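Local coordinates for protein Rho-class glutathione S-transferase (Laternula elliptica, PDB 3QAV) that probably conjugates glutathione to electrophilic compounds as a dimeric glutathione S-transferase of an Antarctic clam, at residues Cys38-Leu43 with Ala184-Phe189; Gln46-Asp51 with Val105-Ser110; Pro79-Gly84 with Thr92-Tyr97. One frame throughout, in Å; residues are numbered along the deposited sequence.

How the contacts relate
The three contacts illustrate how a two-domain enzyme is held together around one helix, 36-47, which contacts 1 and 2 share. Contact 1 is deep in the molecule, its centre about 5 Å from the centre of the chain, and joins this helix to helix 183-197 by apolar and aromatic packing with a single lysine laid over a ring. Contact 2, at the C-terminal end of the same helix, is about 17 Å from that centre and only partly buried; a lysine-to-carbonyl hydrogen bond sits beside valine and leucine packing. Contact 3, buried within the N-terminal domain, holds strand 80-83 to helix 91-101 by apolar and aromatic packing that ends in a buried tyrosine-aspartate hydrogen bond. It touches contact 1 through Lys40-Thr92 and Val41-Ile94.

Contact 1: Cys38-Leu43 with Ala184-Phe189; sequences CWKVLL and ADVFFF
Lys40 lies across the ring of Phe187, and its last methylene rather than its charge sits over the middle. CE is 3.5 Å from the centroid of the Phe187 ring and only 9° off the ring normal, a CH-pi contact. A bend at chi3 in the otherwise extended outer chain carries NZ past the centre, leaving an off-centre cation-pi contact in which NZ is 3.3 Å from Phe187 CE2. The ammonium is also hydrogen-bonded to Thr92 OG1 of helix 91-101, near the glutathione-binding Ser91. The two helices run roughly antiparallel, at 145° with axes 8.9 Å apart, and form part of the seam between the thioredoxin-like N-terminal domain and the all-helical C-terminal domain of the glutathione transferase fold. Between them, Val186 pushes CG1 against the backbone of the other helix, 3.4 Å from Lys40 O, with Leu43 CB alongside. Farther along, Phe189 turns its edge toward the six-membered ring of Trp39 in an offset T-shaped pair, planes at 82° and CE2 3.6 Å from Trp39 CZ2. In both residues CG lies roughly anti to the backbone nitrogen, which carries each ring toward the other helix so that the two can meet; Trp39 NE1 is hydrogen-bonded to Thr225 OG1.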
loop_
_atom_site.group_PDB
_atom_site.type_symbol
_atom_site.label_atom_id
_atom_site.label_comp_id
_atom_site.label_asym_id
_atom_site.label_seq_id
_atom_site.Cartn_x
_atom_site.Cartn_y
_atom_site.Cartn_z
ATOM N N CYS A 38 9.840 9.126 -0.508
ATOM C CA CYS A 38 11.089 9.526 -1.147
ATOM C C CYS A 38 12.249 8.883 -0.396
ATOM O O CYS A 38 13.182 8.348 -1.001
ATOM C CB CYS A 38 11.254 11.049 -1.121
ATOM S SG CYS A 38 10.093 11.944 -2.187
ATOM N N TRP A 39 12.173 8.933 0.929
ATOM C CA TRP A 39 13.217 8.385 1.790
ATOM C C TRP A 39 13.440 6.920 1.466
ATOM O O TRP A 39 14.572 6.469 1.377
ATOM C CB TRP A 39 12.822 8.538 3.266
ATOM C CG TRP A 39 13.984 8.564 4.214
ATOM C CD1 TRP A 39 15.252 8.106 3.978
ATOM C CD2 TRP A 39 13.975 9.043 5.566
ATOM N NE1 TRP A 39 16.029 8.271 5.101
ATOM C CE2 TRP A 39 15.270 8.842 6.089
ATOM C CE3 TRP A 39 12.998 9.623 6.384
ATOM C CZ2 TRP A 39 15.616 9.199 7.402
ATOM C CZ3 TRP A 39 13.338 9.979 7.686
ATOM C CH2 TRP A 39 14.640 9.764 8.182
ATOM N N LYS A 40 12.351 6.181 1.284
ATOM C CA LYS A 40 12.432 4.760 0.953
ATOM C C LYS A 40 13.352 4.555 -0.243
ATOM O O LYS A 40 14.258 3.710 -0.222
ATOM C CB LYS A 40 11.044 4.216 0.607
ATOM C CG LYS A 40 10.121 3.966 1.791
ATOM C CD LYS A 40 8.669 3.783 1.331
ATOM C CE LYS A 40 8.496 2.590 0.394
ATOM N NZ LYS A 40 7.083 2.434 -0.111
ATOM N N VAL A 41 13.111 5.334 -1.291
ATOM C CA VAL A 41 13.899 5.247 -2.509
ATOM C C VAL A 41 15.382 5.576 -2.298
ATOM O O VAL A 41 16.252 4.860 -2.791
ATOM C CB VAL A 41 13.311 6.169 -3.612
ATOM C CG1 VAL A 41 14.192 6.127 -4.854
ATOM C CG2 VAL A 41 11.899 5.679 -3.984
ATOM N N LEU A 42 15.669 6.646 -1.560
ATOM C CA LEU A 42 17.056 7.034 -1.318
ATOM C C LEU A 42 17.797 5.964 -0.521
ATOM O O LEU A 42 18.979 5.704 -0.767
ATOM C CB LEU A 42 17.114 8.369 -0.573
ATOM C CG LEU A 42 16.472 9.578 -1.279
ATOM C CD1 LEU A 42 16.622 10.819 -0.401
ATOM C CD2 LEU A 42 17.130 9.798 -2.639
ATOM N N LEU A 43 17.102 5.351 0.435
ATOM C CA LEU A 43 17.702 4.315 1.265
ATOM C C LEU A 43 18.071 3.092 0.441
ATOM O O LEU A 43 19.141 2.522 0.617
ATOM C CB LEU A 43 16.750 3.911 2.397
ATOM C CG LEU A 43 16.704 4.851 3.602
ATOM C CD1 LEU A 43 15.783 4.274 4.661
ATOM C CD2 LEU A 43 18.109 5.014 4.172
ATOM N N ALA A 184 12.226 -4.429 4.408
ATOM C CA ALA A 184 11.238 -4.094 5.432
ATOM C C ALA A 184 11.663 -2.890 6.270
ATOM O O ALA A 184 10.827 -2.058 6.642
ATOM C CB ALA A 184 10.989 -5.291 6.341
ATOM N N ASP A 185 12.956 -2.795 6.575
ATOM C CA ASP A 185 13.451 -1.672 7.365
ATOM C C ASP A 185 13.424 -0.376 6.563
ATOM O O ASP A 185 13.313 0.715 7.122
ATOM C CB ASP A 185 14.863 -1.961 7.862
ATOM C CG ASP A 185 14.898 -3.139 8.807
ATOM O OD1 ASP A 185 15.304 -4.241 8.376
ATOM O OD2 ASP A 185 14.491 -2.959 9.978
ATOM N N VAL A 186 13.518 -0.506 5.249
ATOM C CA VAL A 186 13.483 0.650 4.364
ATOM C C VAL A 186 12.096 1.292 4.470
ATOM O O VAL A 186 11.951 2.519 4.442
ATOM C CB VAL A 186 13.721 0.216 2.897
ATOM C CG1 VAL A 186 13.312 1.321 1.953
ATOM C CG2 VAL A 186 15.179 -0.153 2.696
ATOM N N PHE A 187 11.079 0.449 4.589
ATOM C CA PHE A 187 9.707 0.930 4.687
ATOM C C PHE A 187 9.374 1.385 6.097
ATOM O O PHE A 187 8.704 2.392 6.300
ATOM C CB PHE A 187 8.719 -0.184 4.295
ATOM C CG PHE A 187 8.648 -0.458 2.814
ATOM C CD1 PHE A 187 9.796 -0.719 2.079
ATOM C CD2 PHE A 187 7.417 -0.468 2.157
ATOM C CE1 PHE A 187 9.723 -0.985 0.708
ATOM C CE2 PHE A 187 7.333 -0.734 0.792
ATOM C CZ PHE A 187 8.490 -0.992 0.068
ATOM N N PHE A 188 9.855 0.633 7.075
ATOM C CA PHE A 188 9.546 0.913 8.474
ATOM C C PHE A 188 10.205 2.128 9.110
ATOM O O PHE A 188 9.528 3.016 9.608
ATOM C CB PHE A 188 9.872 -0.328 9.311
ATOM C CG PHE A 188 9.487 -0.206 10.755
ATOM C CD1 PHE A 188 8.163 0.014 11.119
ATOM C CD2 PHE A 188 10.445 -0.331 11.752
ATOM C CE1 PHE A 188 7.798 0.107 12.460
ATOM C CE2 PHE A 188 10.088 -0.240 13.097
ATOM C CZ PHE A 188 8.766 -0.021 13.448
ATOM N N PHE A 189 11.531 2.158 9.093
ATOM C CA PHE A 189 12.277 3.241 9.714
ATOM C C PHE A 189 11.813 4.664 9.409
ATOM O O PHE A 189 11.607 5.458 10.325
ATOM C CB PHE A 189 13.757 3.118 9.375
ATOM C CG PHE A 189 14.575 4.241 9.908
ATOM C CD1 PHE A 189 14.912 4.289 11.256
ATOM C CD2 PHE A 189 14.961 5.288 9.073
ATOM C CE1 PHE A 189 15.622 5.368 11.765
ATOM C CE2 PHE A 189 15.663 6.360 9.570
ATOM C CZ PHE A 189 15.996 6.405 10.919
#

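Contact 2: Gln46-Asp51 with Val105-Ser110; sequences QEKKID and VPLFPS
Lys48 makes the polar link of this contact, donating from NZ to the backbone carbonyl O of Val105 over 2.6 Å. The donor stands above the carbonyl plane, 54° out of it, with a C=O...N angle of 125°, so the ammonium rides over the carbonyl group instead of meeting it head-on. Two successive bends in the lysine chain, at chi3 and chi4, curl the amino group back over this oxygen. The same NZ forms a salt bridge with Glu99 of helix 91-101, whose carboxylate also accepts the backbone N-H of Leu107; the ammonium thus has both a carboxylate and a carbonyl as partners.

A water may add a second, doubtful bridge. It lies 2.5 Å from Val105 N, unusually short for such a bond, and accepts only weakly from Lys48 NZ.

The apolar contacts are looser. Val105 directs its CB toward the helix end, with CG1 3.8 Å from Glu47 O and CG2 4.0 Å from Lys48 O, and thus rests largely on backbone. Leu107 spreads its two methyls over neighbouring residues: CD1 is 4.2 Å from Lys48 CG, and CD2 lies at the same separation from Glu47 CB. The carboxylate of Glu47 turns to Thr221 and Arg219.

Helix 36-47 ends here in a Schellman motif, with Lys49 at positive phi, and the loop packed against it connects helix 91-101 to helix 112-124, the passage between the two domains of a glutathione transferase.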
loop_
_atom_site.group_PDB
_atom_site.type_symbol
_atom_site.label_atom_id
_atom_site.label_comp_id
_atom_site.label_asym_id
_atom_site.label_seq_id
_atom_site.Cartn_x
_atom_site.Cartn_y
_atom_site.Cartn_z
ATOM N N GLN A 46 21.145 4.003 -1.684
ATOM C CA GLN A 46 22.332 4.102 -0.843
ATOM C C GLN A 46 22.776 2.727 -0.344
ATOM O O GLN A 46 23.948 2.374 -0.445
ATOM C CB GLN A 46 22.053 5.005 0.359
ATOM C CG GLN A 46 21.867 6.490 0.045
ATOM C CD GLN A 46 23.165 7.196 -0.307
ATOM O OE1 GLN A 46 24.202 6.954 0.308
ATOM N NE2 GLN A 46 23.107 8.090 -1.287
ATOM N N GLU A 47 21.840 1.954 0.197
ATOM C CA GLU A 47 22.168 0.629 0.714
ATOM C C GLU A 47 22.788 -0.259 -0.359
ATOM O O GLU A 47 23.753 -0.978 -0.099
ATOM C CB GLU A 47 20.914 -0.043 1.276
ATOM C CG GLU A 47 20.445 0.546 2.592
ATOM C CD GLU A 47 21.328 0.134 3.755
ATOM O OE1 GLU A 47 21.251 0.779 4.819
ATOM O OE2 GLU A 47 22.091 -0.843 3.607
ATOM N N LYS A 48 22.233 -0.207 -1.564
ATOM C CA LYS A 48 22.740 -1.023 -2.663
ATOM C C LYS A 48 23.933 -0.365 -3.348
ATOM O O LYS A 48 24.482 -0.907 -4.302
ATOM C CB LYS A 48 21.619 -1.288 -3.674
ATOM C CG LYS A 48 20.373 -1.883 -3.032
ATOM C CD LYS A 48 19.235 -2.059 -4.020
ATOM C CE LYS A 48 19.480 -3.209 -4.975
ATOM N NZ LYS A 48 19.532 -4.542 -4.313
ATOM N N LYS A 49 24.319 0.808 -2.851
ATOM C CA LYS A 49 25.457 1.564 -3.378
ATOM C C LYS A 49 25.328 1.988 -4.841
ATOM O O LYS A 49 26.336 2.196 -5.515
ATOM C CB LYS A 49 26.752 0.761 -3.216
ATOM C CG LYS A 49 27.029 0.242 -1.811
ATOM C CD LYS A 49 28.452 -0.297 -1.711
ATOM C CE LYS A 49 28.744 -0.926 -0.359
ATOM N NZ LYS A 49 28.042 -2.230 -0.170
ATOM N N ILE A 50 24.102 2.122 -5.337
ATOM C CA ILE A 50 23.895 2.530 -6.728
ATOM C C ILE A 50 24.132 4.028 -6.908
ATOM O O ILE A 50 23.586 4.845 -6.167
ATOM C CB ILE A 50 22.459 2.191 -7.200
ATOM C CG1 ILE A 50 22.240 0.679 -7.133
ATOM C CG2 ILE A 50 22.232 2.710 -8.609
ATOM C CD1 ILE A 50 20.805 0.260 -7.329
ATOM N N ASP A 51 24.950 4.387 -7.891
ATOM C CA ASP A 51 25.232 5.791 -8.154
ATOM C C ASP A 51 24.023 6.373 -8.886
ATOM O O ASP A 51 23.533 5.775 -9.846
ATOM C CB ASP A 51 26.481 5.932 -9.031
ATOM C CG ASP A 51 27.065 7.338 -8.998
ATOM O OD1 ASP A 51 27.759 7.716 -9.968
ATOM O OD2 ASP A 51 26.844 8.061 -7.999
ATOM N N VAL A 105 23.615 -6.168 -4.264
ATOM C CA VAL A 105 23.447 -6.094 -2.815
ATOM C C VAL A 105 21.965 -6.301 -2.501
ATOM O O VAL A 105 21.199 -5.338 -2.414
ATOM C CB VAL A 105 23.904 -4.722 -2.286
ATOM C CG1 VAL A 105 23.782 -4.676 -0.771
ATOM C CG2 VAL A 105 25.341 -4.464 -2.713
ATOM N N PRO A 106 21.542 -7.565 -2.332
ATOM C CA PRO A 106 20.146 -7.910 -2.035
ATOM C C PRO A 106 19.567 -7.409 -0.711
ATOM O O PRO A 106 20.179 -7.558 0.342
ATOM C CB PRO A 106 20.144 -9.439 -2.123
ATOM C CG PRO A 106 21.528 -9.797 -1.689
ATOM C CD PRO A 106 22.368 -8.782 -2.429
ATOM N N LEU A 107 18.381 -6.808 -0.782
ATOM C CA LEU A 107 17.702 -6.317 0.409
ATOM C C LEU A 107 16.676 -7.349 0.855
ATOM O O LEU A 107 15.852 -7.088 1.733
ATOM C CB LEU A 107 17.026 -4.964 0.139
ATOM C CG LEU A 107 18.013 -3.810 -0.097
ATOM C CD1 LEU A 107 17.276 -2.484 -0.265
ATOM C CD2 LEU A 107 18.977 -3.722 1.089
ATOM N N PHE A 108 16.721 -8.517 0.220
ATOM C CA PHE A 108 15.848 -9.639 0.558
ATOM C C PHE A 108 16.743 -10.876 0.708
ATOM O O PHE A 108 17.719 -11.034 -0.034
ATOM C CB PHE A 108 14.851 -9.951 -0.561
ATOM C CG PHE A 108 13.678 -9.021 -0.637
ATOM C CD1 PHE A 108 13.758 -7.832 -1.347
ATOM C CD2 PHE A 108 12.467 -9.373 -0.054
ATOM C CE1 PHE A 108 12.649 -7.007 -1.486
ATOM C CE2 PHE A 108 11.351 -8.559 -0.182
ATOM C CZ PHE A 108 11.441 -7.369 -0.904
ATOM N N PRO A 109 16.438 -11.756 1.678
ATOM C CA PRO A 109 17.260 -12.959 1.838
ATOM C C PRO A 109 16.869 -13.895 0.693
ATOM O O PRO A 109 15.981 -13.563 -0.089
ATOM C CB PRO A 109 16.837 -13.482 3.207
ATOM C CG PRO A 109 15.407 -13.039 3.305
ATOM C CD PRO A 109 15.478 -11.629 2.788
ATOM N N SER A 110 17.503 -15.055 0.587
ATOM C CA SER A 110 17.178 -15.966 -0.516
ATOM C C SER A 110 16.048 -16.948 -0.215
ATOM O O SER A 110 15.281 -17.316 -1.105
ATOM C CB SER A 110 18.431 -16.739 -0.955
ATOM O OG SER A 110 18.927 -17.568 0.086
HETATM O O HOH W 1 22.581 -4.110 -5.283
#

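Contact 3: Pro79-Gly84 with Thr92-Tyr97; sequences PTFTDG and TAICMY
Phe81 and Ile94 mark the nearest backbone approach between strand 80-83 and helix 92-97, their CA atoms 7.2 Å apart. Strand and helix run in nearly the same direction, 25° apart, with their axes 9.7 Å from each other. Along the strand the side chains alternate, so Phe81 and Asp83 point at the helix while Thr80 and Thr82 point away; on the helix, Ile94 and Tyr97, three residues apart, receive them.

Ile94 packs against Pro79 and Phe81. Its CD1 reaches Phe81 CB at 3.5 Å and also touches Pro79 CG, while its CG2 branch, anti to the backbone nitrogen, lies over one face of the Phe81 ring toward the rim. Pro79 follows a cis peptide bond, the cis-proline that marks the thioredoxin-like domain of glutathione transferases, here directly after Val78, a residue seen to bind glutathione. Helix 91-101 packs on one face of the sheet of that domain, and Thr92, Ala93, Met96 and Tyr97 also touch residues of the second subunit.

Nearer the end of the strand, the rings of Phe81 and Tyr97 meet rim to rim with planes at 64°, CE2 to CE2 at 3.7 Å. With chi1 at 162°, Tyr97 extends its ring toward Asp83, where OH donates to Asp83 OD1 over 2.6 Å. The oxygen lies in the plane of the tyrosine ring, at its edge, but is itself approached from above the carboxylate plane. Asp83 OD1 has a second hydroxyl partner, Tyr102 OH. A phenylalanine in place of Tyr97 would probably keep the ring packing against Phe81 but leave the buried Asp83 carboxylate without one of its two hydroxyl partners.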
loop_
_atom_site.group_PDB
_atom_site.type_symbol
_atom_site.label_atom_id
_atom_site.label_comp_id
_atom_site.label_asym_id
_atom_site.label_seq_id
_atom_site.Cartn_x
_atom_site.Cartn_y
_atom_site.Cartn_z
ATOM N N PRO A 79 8.137 10.616 -4.935
ATOM C CA PRO A 79 9.218 10.532 -5.918
ATOM C C PRO A 79 8.814 10.165 -7.339
ATOM O O PRO A 79 7.846 9.443 -7.569
ATOM C CB PRO A 79 10.124 9.467 -5.319
ATOM C CG PRO A 79 9.117 8.491 -4.787
ATOM C CD PRO A 79 8.152 9.433 -4.059
ATOM N N THR A 80 9.574 10.694 -8.289
ATOM C CA THR A 80 9.401 10.393 -9.698
ATOM C C THR A 80 10.803 9.887 -10.004
ATOM O O THR A 80 11.794 10.499 -9.608
ATOM C CB THR A 80 9.065 11.639 -10.527
ATOM O OG1 THR A 80 7.748 12.082 -10.190
ATOM C CG2 THR A 80 9.109 11.311 -12.015
ATOM N N PHE A 81 10.885 8.766 -10.701
ATOM C CA PHE A 81 12.170 8.144 -10.957
ATOM C C PHE A 81 12.346 7.670 -12.389
ATOM O O PHE A 81 11.404 7.178 -13.001
ATOM C CB PHE A 81 12.288 6.956 -9.988
ATOM C CG PHE A 81 13.457 6.047 -10.240
ATOM C CD1 PHE A 81 14.615 6.157 -9.480
ATOM C CD2 PHE A 81 13.374 5.031 -11.183
ATOM C CE1 PHE A 81 15.672 5.264 -9.650
ATOM C CE2 PHE A 81 14.424 4.136 -11.361
ATOM C CZ PHE A 81 15.573 4.252 -10.593
ATOM N N THR A 82 13.558 7.831 -12.915
ATOM C CA THR A 82 13.889 7.354 -14.253
ATOM C C THR A 82 15.218 6.604 -14.183
ATOM O O THR A 82 16.047 6.846 -13.297
ATOM C CB THR A 82 14.049 8.493 -15.277
ATOM O OG1 THR A 82 15.236 9.240 -14.983
ATOM C CG2 THR A 82 12.837 9.411 -15.254
ATOM N N ASP A 83 15.409 5.683 -15.116
ATOM C CA ASP A 83 16.634 4.899 -15.194
ATOM C C ASP A 83 16.767 4.494 -16.655
ATOM O O ASP A 83 16.265 3.447 -17.076
ATOM C CB ASP A 83 16.545 3.653 -14.309
ATOM C CG ASP A 83 17.869 2.918 -14.209
ATOM O OD1 ASP A 83 17.903 1.824 -13.612
ATOM O OD2 ASP A 83 18.878 3.438 -14.726
ATOM N N GLY A 84 17.441 5.339 -17.425
ATOM C CA GLY A 84 17.585 5.067 -18.836
ATOM C C GLY A 84 16.246 5.412 -19.447
ATOM O O GLY A 84 15.796 6.552 -19.355
ATOM N N THR A 92 6.982 2.148 -3.831
ATOM C CA THR A 92 7.170 0.713 -3.661
ATOM C C THR A 92 7.618 0.067 -4.972
ATOM O O THR A 92 8.487 -0.812 -4.978
ATOM C CB THR A 92 5.870 0.059 -3.145
ATOM O OG1 THR A 92 5.563 0.606 -1.856
ATOM C CG2 THR A 92 6.015 -1.462 -3.029
ATOM N N ALA A 93 7.050 0.525 -6.085
ATOM C CA ALA A 93 7.414 -0.016 -7.384
ATOM C C ALA A 93 8.867 0.307 -7.693
ATOM O O ALA A 93 9.580 -0.514 -8.259
ATOM C CB ALA A 93 6.511 0.562 -8.467
ATOM N N ILE A 94 9.301 1.513 -7.335
ATOM C CA ILE A 94 10.674 1.920 -7.576
ATOM C C ILE A 94 11.623 0.989 -6.808
ATOM O O ILE A 94 12.611 0.491 -7.357
ATOM C CB ILE A 94 10.904 3.380 -7.122
ATOM C CG1 ILE A 94 10.156 4.346 -8.056
ATOM C CG2 ILE A 94 12.386 3.688 -7.104
ATOM C CD1 ILE A 94 10.114 5.767 -7.552
ATOM N N CYS A 95 11.311 0.766 -5.536
ATOM C CA CYS A 95 12.120 -0.107 -4.686
ATOM C C CYS A 95 12.194 -1.517 -5.247
ATOM O O CYS A 95 13.265 -2.105 -5.287
ATOM C CB CYS A 95 11.555 -0.140 -3.263
ATOM S SG CYS A 95 11.811 1.429 -2.385
ATOM N N MET A 96 11.061 -2.049 -5.694
ATOM C CA MET A 96 11.033 -3.391 -6.257
ATOM C C MET A 96 11.856 -3.461 -7.539
ATOM O O MET A 96 12.577 -4.430 -7.764
ATOM C CB MET A 96 9.593 -3.834 -6.525
ATOM C CG MET A 96 8.812 -4.184 -5.255
ATOM S SD MET A 96 9.738 -5.313 -4.162
ATOM C CE MET A 96 9.566 -6.851 -5.049
ATOM N N TYR A 97 11.753 -2.430 -8.373
ATOM C CA TYR A 97 12.517 -2.383 -9.621
ATOM C C TYR A 97 14.018 -2.364 -9.357
ATOM O O TYR A 97 14.784 -3.043 -10.044
ATOM C CB TYR A 97 12.154 -1.137 -10.425
ATOM C CG TYR A 97 13.173 -0.782 -11.479
ATOM C CD1 TYR A 97 13.263 -1.504 -12.672
ATOM C CD2 TYR A 97 14.078 0.261 -11.268
ATOM C CE1 TYR A 97 14.232 -1.195 -13.627
ATOM C CE2 TYR A 97 15.050 0.577 -12.213
ATOM C CZ TYR A 97 15.123 -0.152 -13.387
ATOM O OH TYR A 97 16.083 0.178 -14.315
#